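Local coordinates for protein Afp2 (Serratia entomophila, PDB 6RBN) that probably forms part of the contractile sheath around the inner tube of the anti-feeding prophage, a phage-tail-like injection system, at residues 155-160 and 248-253; 127-132 and 176-181; 215-220 and 340-345. All coordinates share one frame; numbering follows the deposited sequence.

Interaction 1 (155-160 and 248-253)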
loop_
_atom_site.group_PDB
_atom_site.type_symbol
_atom_site.label_atom_id
_atom_site.label_comp_id
_atom_site.label_asym_id
_atom_site.label_seq_id
_atom_site.Cartn_x
_atom_site.Cartn_y
_atom_site.Cartn_z
ATOM N N PHE C 155 -60.454 47.424 48.035
ATOM C CA PHE C 155 -59.366 47.043 48.916
ATOM C C PHE C 155 -59.709 47.228 50.389
ATOM O O PHE C 155 -58.802 47.282 51.224
ATOM C CB PHE C 155 -58.120 47.853 48.568
ATOM C CG PHE C 155 -57.541 47.542 47.222
ATOM C CD1 PHE C 155 -56.609 46.543 47.073
ATOM C CD2 PHE C 155 -57.950 48.248 46.099
ATOM C CE1 PHE C 155 -56.067 46.264 45.848
ATOM C CE2 PHE C 155 -57.418 47.958 44.858
ATOM C CZ PHE C 155 -56.479 46.964 44.732
ATOM N N GLY C 156 -60.992 47.332 50.727
ATOM C CA GLY C 156 -61.375 47.618 52.092
ATOM C C GLY C 156 -62.666 46.929 52.482
ATOM O O GLY C 156 -63.460 46.511 51.638
ATOM N N ALA C 157 -62.851 46.816 53.795
ATOM C CA ALA C 157 -64.092 46.351 54.395
ATOM C C ALA C 157 -64.244 47.035 55.747
ATOM O O ALA C 157 -63.278 47.562 56.300
ATOM C CB ALA C 157 -64.114 44.832 54.534
ATOM N N VAL C 158 -65.461 47.024 56.286
ATOM C CA VAL C 158 -65.832 47.965 57.335
ATOM C C VAL C 158 -65.932 47.308 58.709
ATOM O O VAL C 158 -65.400 47.859 59.671
ATOM C CB VAL C 158 -67.136 48.695 56.956
ATOM C CG1 VAL C 158 -67.529 49.679 58.032
ATOM C CG2 VAL C 158 -66.925 49.422 55.665
ATOM N N PHE C 159 -66.610 46.154 58.833
ATOM C CA PHE C 159 -66.690 45.377 60.082
ATOM C C PHE C 159 -67.293 46.154 61.250
ATOM O O PHE C 159 -66.544 46.658 62.081
ATOM C CB PHE C 159 -65.321 44.812 60.473
ATOM C CG PHE C 159 -64.779 43.837 59.485
ATOM C CD1 PHE C 159 -65.243 42.536 59.454
ATOM C CD2 PHE C 159 -63.810 44.224 58.579
ATOM C CE1 PHE C 159 -64.747 41.639 58.541
ATOM C CE2 PHE C 159 -63.307 43.332 57.670
ATOM C CZ PHE C 159 -63.778 42.037 57.647
ATOM N N TYR C 160 -68.625 46.341 61.262
ATOM C CA TYR C 160 -69.258 47.296 62.178
ATOM C C TYR C 160 -69.071 47.031 63.677
ATOM O O TYR C 160 -68.460 47.889 64.339
ATOM C CB TYR C 160 -70.739 47.455 61.809
ATOM C CG TYR C 160 -71.607 48.029 62.908
ATOM C CD1 TYR C 160 -71.491 49.348 63.307
ATOM C CD2 TYR C 160 -72.570 47.243 63.523
ATOM C CE1 TYR C 160 -72.287 49.859 64.310
ATOM C CE2 TYR C 160 -73.376 47.748 64.516
ATOM C CZ TYR C 160 -73.230 49.053 64.903
ATOM O OH TYR C 160 -74.034 49.556 65.895
ATOM N N ARG C 248 -65.985 41.625 44.466
ATOM C CA ARG C 248 -66.682 41.246 45.682
ATOM C C ARG C 248 -65.771 40.267 46.429
ATOM O O ARG C 248 -64.716 39.888 45.920
ATOM C CB ARG C 248 -68.035 40.643 45.298
ATOM C CG ARG C 248 -69.086 40.475 46.362
ATOM C CD ARG C 248 -70.324 39.822 45.776
ATOM N NE ARG C 248 -70.998 40.662 44.794
ATOM C CZ ARG C 248 -71.164 40.343 43.516
ATOM N NH1 ARG C 248 -70.708 39.189 43.053
ATOM N NH2 ARG C 248 -71.796 41.174 42.701
ATOM N N TYR C 249 -66.164 39.846 47.641
ATOM C CA TYR C 249 -65.548 38.708 48.328
ATOM C C TYR C 249 -64.070 38.854 48.681
ATOM O O TYR C 249 -63.213 38.486 47.874
ATOM C CB TYR C 249 -65.751 37.395 47.559
ATOM C CG TYR C 249 -67.189 36.966 47.481
ATOM C CD1 TYR C 249 -67.885 36.615 48.627
ATOM C CD2 TYR C 249 -67.833 36.852 46.261
ATOM C CE1 TYR C 249 -69.194 36.212 48.565
ATOM C CE2 TYR C 249 -69.144 36.440 46.187
ATOM C CZ TYR C 249 -69.819 36.122 47.342
ATOM O OH TYR C 249 -71.128 35.713 47.271
ATOM N N ILE C 250 -63.783 39.460 49.837
ATOM C CA ILE C 250 -62.473 39.568 50.509
ATOM C C ILE C 250 -61.511 38.396 50.267
ATOM O O ILE C 250 -60.315 38.665 50.070
ATOM C CB ILE C 250 -62.676 39.783 52.029
ATOM C CG1 ILE C 250 -63.454 41.059 52.314
ATOM C CG2 ILE C 250 -61.364 39.870 52.804
ATOM C CD1 ILE C 250 -63.862 41.178 53.758
ATOM N N PRO C 251 -61.947 37.065 50.256
ATOM C CA PRO C 251 -61.058 36.013 49.722
ATOM C C PRO C 251 -60.431 36.271 48.362
ATOM O O PRO C 251 -59.206 36.221 48.246
ATOM C CB PRO C 251 -61.981 34.797 49.635
ATOM C CG PRO C 251 -62.895 34.985 50.670
ATOM C CD PRO C 251 -63.143 36.426 50.846
ATOM N N VAL C 252 -61.232 36.563 47.333
ATOM C CA VAL C 252 -60.664 36.666 45.993
ATOM C C VAL C 252 -59.937 37.978 45.757
ATOM O O VAL C 252 -59.259 38.113 44.734
ATOM C CB VAL C 252 -61.715 36.482 44.881
ATOM C CG1 VAL C 252 -62.513 35.215 45.110
ATOM C CG2 VAL C 252 -62.603 37.684 44.749
ATOM N N ARG C 253 -60.045 38.947 46.664
ATOM C CA ARG C 253 -59.174 40.108 46.553
ATOM C C ARG C 253 -57.825 39.843 47.209
ATOM O O ARG C 253 -56.779 40.090 46.604
ATOM C CB ARG C 253 -59.803 41.352 47.182
ATOM C CG ARG C 253 -58.917 42.551 46.942
ATOM C CD ARG C 253 -59.024 42.911 45.482
ATOM N NE ARG C 253 -57.888 43.650 44.960
ATOM C CZ ARG C 253 -56.866 43.050 44.366
ATOM N NH1 ARG C 253 -56.884 41.739 44.219
ATOM N NH2 ARG C 253 -55.845 43.741 43.903
#
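The Arg-253 guanidinium meets the Phe-155 ring at one end of this buried contact, which joins residues near the N-terminal end of helix 250-267 to strand 156-157 and the residues flanking it. Beyond CB, Arg-253 CG lies anti to the backbone nitrogen (chi1 -175°), and the chain bends at chi2 (72°), which swings the guanidinium round to the ring. NE comes first, 3.3 Å from Phe-155 CE1; CZ follows at 3.6 Å from the same carbon, and the terminal NH2 also lies beside CE1. The ring and guanidinium planes stand 66° apart, and the ring presents CE1 and CZ to the guanidinium's edge, so this is no flat stack. The charge has other partners: NH2 makes a salt bridge to Glu-14 of the Afp3 chain, and Trp-247 forms a cation-pi contact.

Ile-250 does the apolar work. Its CD1 reaches Ala-157 CB at 3.7 Å and the tip of the Phe-159 ring, CZ, at 4.0 Å, the latter side chain arriving from the opposite direction.

The contact thus seats the N-terminal part of helix 250-267 against one of the two outermost strands of the mixed sheet within this chain, with Phe-155 also packing on helix 112-122 and Ile-250 on Phe-127 of strand 127-129.

Interaction 2 (127-132 and 176-181); sequences FGLFDG and IAAASI
Leu-129, Ala-178 and Ile-181 make a small hydrophobic join between strand and helix in an alpha/beta fold: strand 127-129 belongs to the largely parallel mixed sheet, and helix 173-187 lies across it, as expected for the subtilisin-like domain of tail sheath proteins. The short axes approach to 9.8 Å with their directions 133° apart, so the helix runs back against the strand at a slant.

Leu-129 is the side chain that bridges the gap. Its CG stands beside the backbone nitrogen and the CG-CD1 arm continues extended (chi2 175°), carrying CD1 out to the helix. There CD1 meets two groups at once, Ala-178 CB at 3.8 Å and, beside it, Ile-181 CD1 at 3.9 Å. Ile-181 answers in kind: CG1 lies beside its own backbone nitrogen and CD1 is extended from it (chi2 171°), which carries the methyl to Leu-129, and the two side chains reach toward each other tip to tip. The second leucine branch, CD2, lies 4.1 Å from Ile-181 CD1, so the isoleucine tip touches both leucine methyls.

Around this cluster, Leu-129 also packs on Leu-102 and Val-104 of the next strand and on Phe-159. Farther along, Ser-174 OG, near the N-terminal end of the helix, gathers Asp-131 OD1 and the backbone oxygens of Leu-129 and Phe-130 through hydrogen bonds.

Within the helix, Ser-180 turns its hydroxyl back along the chain instead of toward the strand. Ala-177 O therefore accepts twice, from Ile-181 N at 3.2 Å in the ordinary helical bond and from Ser-180 OG at 2.9 Å. Both donors come from the same face of that carbonyl's plane, with Ser-180 OG lying above it.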
loop_
_atom_site.group_PDB
_atom_site.type_symbol
_atom_site.label_atom_id
_atom_site.label_comp_id
_atom_site.label_asym_id
_atom_site.label_seq_id
_atom_site.Cartn_x
_atom_site.Cartn_y
_atom_site.Cartn_z
ATOM N N PHE C 127 -54.604 45.839 51.912
ATOM C CA PHE C 127 -56.027 45.651 52.157
ATOM C C PHE C 127 -56.382 46.356 53.456
ATOM O O PHE C 127 -55.768 46.095 54.492
ATOM C CB PHE C 127 -56.388 44.167 52.238
ATOM C CG PHE C 127 -57.861 43.906 52.285
ATOM C CD1 PHE C 127 -58.621 43.964 51.129
ATOM C CD2 PHE C 127 -58.493 43.613 53.480
ATOM C CE1 PHE C 127 -59.974 43.728 51.162
ATOM C CE2 PHE C 127 -59.850 43.379 53.518
ATOM C CZ PHE C 127 -60.589 43.439 52.356
ATOM N N GLY C 128 -57.365 47.248 53.398
ATOM C CA GLY C 128 -57.728 48.045 54.551
ATOM C C GLY C 128 -58.852 47.433 55.368
ATOM O O GLY C 128 -59.754 46.797 54.841
ATOM N N LEU C 129 -58.781 47.644 56.680
ATOM C CA LEU C 129 -59.776 47.138 57.621
ATOM C C LEU C 129 -60.292 48.338 58.410
ATOM O O LEU C 129 -59.618 48.822 59.322
ATOM C CB LEU C 129 -59.172 46.081 58.534
ATOM C CG LEU C 129 -58.644 44.826 57.841
ATOM C CD1 LEU C 129 -57.958 43.918 58.837
ATOM C CD2 LEU C 129 -59.758 44.096 57.127
ATOM N N PHE C 130 -61.476 48.821 58.055
ATOM C CA PHE C 130 -62.001 50.067 58.595
ATOM C C PHE C 130 -62.887 49.761 59.805
ATOM O O PHE C 130 -62.808 48.672 60.374
ATOM C CB PHE C 130 -62.700 50.842 57.481
ATOM C CG PHE C 130 -61.811 51.100 56.305
ATOM C CD1 PHE C 130 -60.723 51.941 56.424
ATOM C CD2 PHE C 130 -62.071 50.517 55.080
ATOM C CE1 PHE C 130 -59.900 52.182 55.351
ATOM C CE2 PHE C 130 -61.253 50.761 54.001
ATOM C CZ PHE C 130 -60.167 51.593 54.139
ATOM N N ASP C 131 -63.684 50.727 60.256
ATOM C CA ASP C 131 -64.508 50.560 61.445
ATOM C C ASP C 131 -65.926 51.024 61.174
ATOM O O ASP C 131 -66.155 51.925 60.367
ATOM C CB ASP C 131 -63.972 51.349 62.638
ATOM C CG ASP C 131 -62.735 50.745 63.227
ATOM O OD1 ASP C 131 -62.576 49.516 63.144
ATOM O OD2 ASP C 131 -61.929 51.504 63.786
ATOM N N GLY C 132 -66.872 50.422 61.882
ATOM C CA GLY C 132 -68.224 50.919 61.906
ATOM C C GLY C 132 -68.372 51.983 62.970
ATOM O O GLY C 132 -67.421 52.293 63.695
ATOM N N ILE C 176 -60.692 42.917 65.545
ATOM C CA ILE C 176 -61.394 41.642 65.586
ATOM C C ILE C 176 -61.322 40.969 64.225
ATOM O O ILE C 176 -61.130 39.750 64.122
ATOM C CB ILE C 176 -62.845 41.863 66.048
ATOM C CG1 ILE C 176 -62.861 42.479 67.445
ATOM C CG2 ILE C 176 -63.623 40.571 66.058
ATOM C CD1 ILE C 176 -64.215 42.978 67.867
ATOM N N ALA C 177 -61.433 41.755 63.155
ATOM C CA ALA C 177 -61.284 41.212 61.814
ATOM C C ALA C 177 -59.836 40.866 61.505
ATOM O O ALA C 177 -59.579 39.902 60.781
ATOM C CB ALA C 177 -61.812 42.203 60.787
ATOM N N ALA C 178 -58.883 41.627 62.041
ATOM C CA ALA C 178 -57.476 41.368 61.767
ATOM C C ALA C 178 -56.962 40.130 62.481
ATOM O O ALA C 178 -55.984 39.532 62.027
ATOM C CB ALA C 178 -56.628 42.575 62.157
ATOM N N ALA C 179 -57.594 39.730 63.584
ATOM C CA ALA C 179 -57.196 38.523 64.291
ATOM C C ALA C 179 -57.836 37.267 63.729
ATOM O O ALA C 179 -57.310 36.172 63.949
ATOM C CB ALA C 179 -57.543 38.637 65.773
ATOM N N SER C 180 -58.958 37.390 63.026
ATOM C CA SER C 180 -59.499 36.250 62.305
ATOM C C SER C 180 -58.796 36.032 60.975
ATOM O O SER C 180 -58.854 34.924 60.436
ATOM C CB SER C 180 -60.997 36.427 62.074
ATOM O OG SER C 180 -61.250 37.509 61.204
ATOM N N ILE C 181 -58.144 37.063 60.437
ATOM C CA ILE C 181 -57.350 36.906 59.221
ATOM C C ILE C 181 -56.082 36.109 59.509
ATOM O O ILE C 181 -55.652 35.288 58.689
ATOM C CB ILE C 181 -57.059 38.294 58.613
ATOM C CG1 ILE C 181 -58.322 38.862 57.970
ATOM C CG2 ILE C 181 -55.951 38.276 57.587
ATOM C CD1 ILE C 181 -58.183 40.292 57.532
#

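Interaction 3 (215-220 and 340-345); sequences KYNQGK and PAEFII
The backbones stay well apart here: even the closest CA atoms, those of Asn-217 just past helix 210-216 and Glu-342 ahead of strand 344-347, are separated by 10.9 Å, so side chains alone span the gap. The Asn-217 and Glu-342 side chains approach from opposite directions. Glu-342 is fully stretched, with CG anti to the backbone nitrogen and the chain straight beyond it (chi2 178°), which delivers its carboxylate to the Asn-217 amide. ND2 of Asn-217 gives a weak, long hydrogen bond to OE2 of Glu-342, 3.5 Å with an N-H to acceptor angle of 153°, and the amide and carboxylate planes are nearly perpendicular at 79°. The same ND2 lies 4.1 Å from CZ of Phe-343, approaching that ring obliquely, and Glu-342 CG covers one face of the ring near its rim.

Stronger partners fix both polar groups. OE2 of Glu-342 also takes a salt bridge from Arg-239, and its OE1 is bound by Tyr-249; together these would be expected to favour the charged carboxylate. Asn-217 ND2 additionally donates to the backbone oxygen of Thr-6 of a second subunit, another copy of this protein.

The contact therefore sits between the end of helix 210-216 and the approach to strand 344-347, whose Ile-344 and Ile-345 pair in parallel with a strand of that second subunit, carrying the sheet across the interface.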
loop_
_atom_site.group_PDB
_atom_site.type_symbol
_atom_site.label_atom_id
_atom_site.label_comp_id
_atom_site.label_asym_id
_atom_site.label_seq_id
_atom_site.Cartn_x
_atom_site.Cartn_y
_atom_site.Cartn_z
ATOM N N LYS C 215 -80.048 44.372 55.216
ATOM C CA LYS C 215 -80.046 45.660 54.538
ATOM C C LYS C 215 -78.644 46.083 54.131
ATOM O O LYS C 215 -78.486 46.843 53.170
ATOM C CB LYS C 215 -80.658 46.737 55.436
ATOM C CG LYS C 215 -82.133 46.556 55.726
ATOM C CD LYS C 215 -82.694 47.745 56.497
ATOM C CE LYS C 215 -82.729 47.490 57.998
ATOM N NZ LYS C 215 -81.388 47.590 58.632
ATOM N N TYR C 216 -77.624 45.604 54.836
ATOM C CA TYR C 216 -76.262 46.070 54.637
ATOM C C TYR C 216 -75.393 45.106 53.852
ATOM O O TYR C 216 -74.241 45.436 53.578
ATOM C CB TYR C 216 -75.591 46.343 55.983
ATOM C CG TYR C 216 -76.200 47.499 56.717
ATOM C CD1 TYR C 216 -75.865 48.802 56.389
ATOM C CD2 TYR C 216 -77.127 47.290 57.722
ATOM C CE1 TYR C 216 -76.409 49.862 57.065
ATOM C CE2 TYR C 216 -77.693 48.345 58.392
ATOM C CZ TYR C 216 -77.332 49.627 58.056
ATOM O OH TYR C 216 -77.892 50.684 58.722
ATOM N N ASN C 217 -75.900 43.931 53.493
ATOM C CA ASN C 217 -75.064 42.959 52.808
ATOM C C ASN C 217 -74.846 43.311 51.341
ATOM O O ASN C 217 -73.939 42.756 50.715
ATOM C CB ASN C 217 -75.701 41.581 52.916
ATOM C CG ASN C 217 -74.716 40.459 52.706
ATOM O OD1 ASN C 217 -73.512 40.677 52.666
ATOM N ND2 ASN C 217 -75.226 39.253 52.534
ATOM N N GLN C 218 -75.640 44.211 50.783
ATOM C CA GLN C 218 -75.457 44.698 49.426
ATOM C C GLN C 218 -74.693 46.014 49.450
ATOM O O GLN C 218 -74.629 46.704 50.468
ATOM C CB GLN C 218 -76.812 44.863 48.723
ATOM C CG GLN C 218 -77.790 45.832 49.399
ATOM C CD GLN C 218 -77.673 47.266 48.906
ATOM O OE1 GLN C 218 -77.329 47.513 47.751
ATOM N NE2 GLN C 218 -77.959 48.218 49.785
ATOM N N GLY C 219 -74.117 46.359 48.310
ATOM C CA GLY C 219 -73.509 47.670 48.184
ATOM C C GLY C 219 -72.154 47.734 48.857
ATOM O O GLY C 219 -71.155 47.224 48.338
ATOM N N LYS C 220 -72.097 48.377 50.026
ATOM C CA LYS C 220 -70.802 48.671 50.623
ATOM C C LYS C 220 -70.550 47.854 51.889
ATOM O O LYS C 220 -69.572 48.109 52.601
ATOM C CB LYS C 220 -70.678 50.167 50.886
ATOM C CG LYS C 220 -70.593 50.963 49.594
ATOM C CD LYS C 220 -70.524 52.454 49.831
ATOM C CE LYS C 220 -69.170 52.857 50.370
ATOM N NZ LYS C 220 -69.049 54.334 50.486
ATOM N N PRO C 340 -66.731 31.705 47.674
ATOM C CA PRO C 340 -67.321 30.970 48.796
ATOM C C PRO C 340 -68.822 30.783 48.631
ATOM O O PRO C 340 -69.482 31.433 47.820
ATOM C CB PRO C 340 -67.014 31.864 49.997
ATOM C CG PRO C 340 -66.944 33.212 49.433
ATOM C CD PRO C 340 -66.347 33.070 48.067
ATOM N N ALA C 341 -69.357 29.866 49.434
ATOM C CA ALA C 341 -70.790 29.610 49.507
ATOM C C ALA C 341 -71.361 30.487 50.611
ATOM O O ALA C 341 -71.081 30.272 51.793
ATOM C CB ALA C 341 -71.072 28.136 49.777
ATOM N N GLU C 342 -72.158 31.477 50.227
ATOM C CA GLU C 342 -72.628 32.482 51.166
ATOM C C GLU C 342 -74.061 32.244 51.623
ATOM O O GLU C 342 -74.424 32.658 52.724
ATOM C CB GLU C 342 -72.501 33.873 50.534
ATOM C CG GLU C 342 -72.641 35.043 51.488
ATOM C CD GLU C 342 -72.454 36.375 50.799
ATOM O OE1 GLU C 342 -72.283 36.382 49.564
ATOM O OE2 GLU C 342 -72.462 37.411 51.491
ATOM N N PHE C 343 -74.874 31.557 50.828
ATOM C CA PHE C 343 -76.279 31.344 51.144
ATOM C C PHE C 343 -76.592 29.857 51.059
ATOM O O PHE C 343 -76.310 29.220 50.040
ATOM C CB PHE C 343 -77.174 32.116 50.177
ATOM C CG PHE C 343 -76.850 33.574 50.090
ATOM C CD1 PHE C 343 -77.201 34.443 51.104
ATOM C CD2 PHE C 343 -76.203 34.081 48.978
ATOM C CE1 PHE C 343 -76.900 35.785 51.015
ATOM C CE2 PHE C 343 -75.904 35.421 48.887
ATOM C CZ PHE C 343 -76.253 36.273 49.908
ATOM N N ILE C 344 -77.169 29.307 52.120
ATOM C CA ILE C 344 -77.584 27.908 52.158
ATOM C C ILE C 344 -79.093 27.878 52.338
ATOM O O ILE C 344 -79.602 28.227 53.409
ATOM C CB ILE C 344 -76.878 27.134 53.281
ATOM C CG1 ILE C 344 -75.369 27.143 53.067
ATOM C CG2 ILE C 344 -77.374 25.708 53.330
ATOM C CD1 ILE C 344 -74.594 26.626 54.242
ATOM N N ILE C 345 -79.808 27.464 51.299
ATOM C CA ILE C 345 -81.265 27.443 51.305
ATOM C C ILE C 345 -81.726 26.019 51.574
ATOM O O ILE C 345 -81.425 25.105 50.801
ATOM C CB ILE C 345 -81.853 27.970 49.984
ATOM C CG1 ILE C 345 -81.553 29.457 49.786
ATOM C CG2 ILE C 345 -83.349 27.748 49.947
ATOM C CD1 ILE C 345 -80.353 29.752 48.927
#

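Interactions 1 and 2 share the mixed sheet: strands 156-157 and 127-129 are neighbours in it, joined by backbone bonds such as Phe-155 O to Gly-128 N, and the contact centres lie 9 Å apart. Interaction 3 is more peripheral, 12 Å from interaction 1 and 18 Å from interaction 2 between centres. It is linked to the former by Tyr-249 OH and Glu-342 OE1, but does not touch the latter. Along the chain the segments of interaction 1 alternate with those of both others, whereas interaction 2 closes before interaction 3 opens. The set leads from the buried sheet, through Tyr-249 near the N-terminal end of helix 250-267, to the boundary with another subunit.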